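Local coordinates for protein TAF6 (Antonospora locustae, PDB 4ATG) that is probably a subunit of the general transcription factor TFIID, its C-terminal HEAT repeat domain taking part in formation of the Taf6-Taf9 complex, at residues G152-L157 and N187-V192. Sequence-based numbering, arbitrary orientation.
Sequences GALYCL and NLLDNV
Leu-154 and Leu-188 reach from one helix to the other and slide past each other in opposite directions, side against side. CG of Leu-154 lies 3.8 Å from CD2 of Leu-188. Both leucines hold CG anti to the backbone N (chi1 -177° for Leu-154, 174° for Leu-188), which sends the branched end out toward the other helix. CD2 of Leu-188 makes the closest approach of the contact. This CD2 of Leu-188 lies 3.5 Å from N of Tyr-155, and also touches CA of that residue. CD2 of Leu-154 lies in turn against N and CB of Leu-189, 3.9 Å from CB.

Tyr-155 adds less. Its CB touches CD2 of Leu-188 at 4.0 Å, while CD1 of Leu-188 lies at the ring edge, near the ring plane.

The segments run nearly parallel, with 12° between their directions and axes 10.4 Å apart at closest approach. They belong to helices 147-160 and 183-194, near the C-terminal end of the chain. Helix 162-179 joins the packing through Ile-169, which touches both Leu-154 and Leu-189. Trp-140 of helix 128-140 also meets Leu-154.

The contacts between side chains are all apolar, and the leucine methyl groups also rest on backbone N atoms. Helices 147-160 and 183-194 are thus joined here by van der Waals contact and the burial of hydrocarbon.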
ATOM      1  N   GLY A 152      -8.895  -6.860   4.629  1.00 22.11           N
ATOM      2  CA  GLY A 152      -7.745  -6.312   3.907  1.00 20.06           C
ATOM      3  C   GLY A 152      -6.460  -6.888   4.477  1.00 22.69           C
ATOM      4  O   GLY A 152      -5.608  -7.382   3.731  1.00 21.18           O
ATOM      5  N   ALA A 153      -6.331  -6.863   5.814  1.00 21.84           N
ATOM      6  CA  ALA A 153      -5.144  -7.379   6.520  1.00 21.35           C
ATOM      7  C   ALA A 153      -4.900  -8.854   6.195  1.00 24.34           C
ATOM      8  O   ALA A 153      -3.784  -9.204   5.824  1.00 22.25           O
ATOM      9  CB  ALA A 153      -5.290  -7.183   8.014  1.00 22.51           C
ATOM     10  N   LEU A 154      -5.950  -9.700   6.266  1.00 20.61           N
ATOM     11  CA  LEU A 154      -5.824 -11.122   5.933  1.00 20.18           C
ATOM     12  C   LEU A 154      -5.498 -11.343   4.449  1.00 21.93           C
ATOM     13  O   LEU A 154      -4.646 -12.177   4.138  1.00 20.17           O
ATOM     14  CB  LEU A 154      -7.102 -11.904   6.309  1.00 21.05           C
ATOM     15  CG  LEU A 154      -7.021 -13.432   6.068  1.00 24.48           C
ATOM     16  CD1 LEU A 154      -5.821 -14.075   6.806  1.00 23.63           C
ATOM     17  CD2 LEU A 154      -8.318 -14.112   6.442  1.00 24.36           C
ATOM     18  N   TYR A 155      -6.160 -10.604   3.543  1.00 19.78           N
ATOM     19  CA  TYR A 155      -5.889 -10.720   2.104  1.00 19.20           C
ATOM     20  C   TYR A 155      -4.418 -10.465   1.842  1.00 20.95           C
ATOM     21  O   TYR A 155      -3.791 -11.247   1.138  1.00 19.82           O
ATOM     22  CB  TYR A 155      -6.736  -9.740   1.277  1.00 21.21           C
ATOM     23  CG  TYR A 155      -6.475  -9.902  -0.201  1.00 24.09           C
ATOM     24  CD1 TYR A 155      -7.079 -10.927  -0.924  1.00 27.65           C
ATOM     25  CD2 TYR A 155      -5.563  -9.084  -0.862  1.00 24.45           C
ATOM     26  CE1 TYR A 155      -6.795 -11.126  -2.272  1.00 30.25           C
ATOM     27  CE2 TYR A 155      -5.269  -9.275  -2.217  1.00 25.79           C
ATOM     28  CZ  TYR A 155      -5.894 -10.297  -2.915  1.00 37.14           C
ATOM     29  OH  TYR A 155      -5.640 -10.497  -4.247  1.00 45.34           O
ATOM     30  N   CYS A 156      -3.862  -9.388   2.429  1.00 18.34           N
ATOM     31  CA  CYS A 156      -2.448  -9.056   2.238  1.00 18.26           C
ATOM     32  C   CYS A 156      -1.537 -10.169   2.750  1.00 22.36           C
ATOM     33  O   CYS A 156      -0.672 -10.612   1.998  1.00 22.22           O
ATOM     34  CB  CYS A 156      -2.095  -7.712   2.862  1.00 17.74           C
ATOM     35  SG  CYS A 156      -0.463  -7.099   2.384  1.00 20.57           S
ATOM     36  N   LEU A 157      -1.784 -10.677   3.986  1.00 17.92           N
ATOM     37  CA  LEU A 157      -1.015 -11.791   4.530  1.00 17.73           C
ATOM     38  C   LEU A 157      -1.058 -13.001   3.604  1.00 20.04           C
ATOM     39  O   LEU A 157      -0.021 -13.638   3.351  1.00 20.75           O
ATOM     40  CB  LEU A 157      -1.586 -12.215   5.894  1.00 18.26           C
ATOM     41  CG  LEU A 157      -1.219 -11.307   7.091  1.00 21.99           C
ATOM     42  CD1 LEU A 157      -2.022 -11.690   8.325  1.00 23.08           C
ATOM     43  CD2 LEU A 157       0.284 -11.408   7.427  1.00 22.70           C
ATOM     44  N   ASN A 187     -14.745 -16.471   5.349  1.00 31.66           N
ATOM     45  CA  ASN A 187     -14.877 -16.965   3.965  1.00 31.79           C
ATOM     46  C   ASN A 187     -13.529 -16.929   3.259  1.00 33.25           C
ATOM     47  O   ASN A 187     -13.160 -17.889   2.588  1.00 33.87           O
ATOM     48  CB  ASN A 187     -15.912 -16.166   3.162  1.00 34.73           C
ATOM     49  CG  ASN A 187     -17.349 -16.565   3.422  1.00 64.38           C
ATOM     50  OD1 ASN A 187     -17.648 -17.636   3.966  1.00 55.40           O
ATOM     51  ND2 ASN A 187     -18.280 -15.714   3.016  1.00 60.18           N
ATOM     52  N   LEU A 188     -12.777 -15.835   3.439  1.00 27.74           N
ATOM     53  CA  LEU A 188     -11.444 -15.696   2.848  1.00 25.81           C
ATOM     54  C   LEU A 188     -10.497 -16.724   3.481  1.00 27.38           C
ATOM     55  O   LEU A 188      -9.761 -17.407   2.779  1.00 26.34           O
ATOM     56  CB  LEU A 188     -10.890 -14.263   3.090  1.00 24.57           C
ATOM     57  CG  LEU A 188      -9.433 -14.002   2.644  1.00 27.81           C
ATOM     58  CD1 LEU A 188      -9.233 -14.264   1.123  1.00 27.47           C
ATOM     59  CD2 LEU A 188      -8.999 -12.576   2.999  1.00 27.06           C
ATOM     60  N   LEU A 189     -10.529 -16.822   4.805  1.00 24.37           N
ATOM     61  CA  LEU A 189      -9.710 -17.727   5.595  1.00 24.15           C
ATOM     62  C   LEU A 189      -9.889 -19.168   5.122  1.00 30.53           C
ATOM     63  O   LEU A 189      -8.888 -19.829   4.847  1.00 30.16           O
ATOM     64  CB  LEU A 189     -10.072 -17.552   7.081  1.00 25.95           C
ATOM     65  CG  LEU A 189      -9.224 -18.272   8.140  1.00 30.74           C
ATOM     66  CD1 LEU A 189      -7.743 -17.949   7.976  1.00 28.69           C
ATOM     67  CD2 LEU A 189      -9.658 -17.844   9.552  1.00 32.23           C
ATOM     68  N   ASP A 190     -11.153 -19.627   4.950  1.00 29.96           N
ATOM     69  CA  ASP A 190     -11.457 -20.985   4.471  1.00 30.90           C
ATOM     70  C   ASP A 190     -10.866 -21.233   3.068  1.00 35.20           C
ATOM     71  O   ASP A 190     -10.310 -22.306   2.829  1.00 35.02           O
ATOM     72  CB  ASP A 190     -12.968 -21.250   4.497  1.00 33.52           C
ATOM     73  CG  ASP A 190     -13.576 -21.511   5.872  1.00 45.72           C
ATOM     74  OD1 ASP A 190     -12.809 -21.802   6.823  1.00 46.65           O
ATOM     75  OD2 ASP A 190     -14.821 -21.461   5.989  1.00 50.09           O
ATOM     76  N   ASN A 191     -10.929 -20.224   2.164  1.00 31.26           N
ATOM     77  CA  ASN A 191     -10.362 -20.326   0.812  1.00 30.86           C
ATOM     78  C   ASN A 191      -8.827 -20.404   0.847  1.00 32.76           C
ATOM     79  O   ASN A 191      -8.236 -21.215   0.136  1.00 32.75           O
ATOM     80  CB  ASN A 191     -10.820 -19.138  -0.065  1.00 32.75           C
ATOM     81  CG  ASN A 191     -12.306 -19.129  -0.359  1.00 50.97           C
ATOM     82  OD1 ASN A 191     -12.986 -20.147  -0.287  1.00 45.65           O
ATOM     83  ND2 ASN A 191     -12.844 -17.975  -0.720  1.00 46.71           N
ATOM     84  N   VAL A 192      -8.186 -19.581   1.692  1.00 26.20           N
ATOM     85  CA  VAL A 192      -6.720 -19.546   1.810  1.00 25.71           C
ATOM     86  C   VAL A 192      -6.165 -20.874   2.332  1.00 29.47           C
ATOM     87  O   VAL A 192      -5.186 -21.379   1.797  1.00 28.80           O
ATOM     88  CB  VAL A 192      -6.272 -18.345   2.692  1.00 29.50           C
ATOM     89  CG1 VAL A 192      -4.777 -18.410   3.042  1.00 29.11           C
ATOM     90  CG2 VAL A 192      -6.607 -17.029   1.999  1.00 28.35           C
TER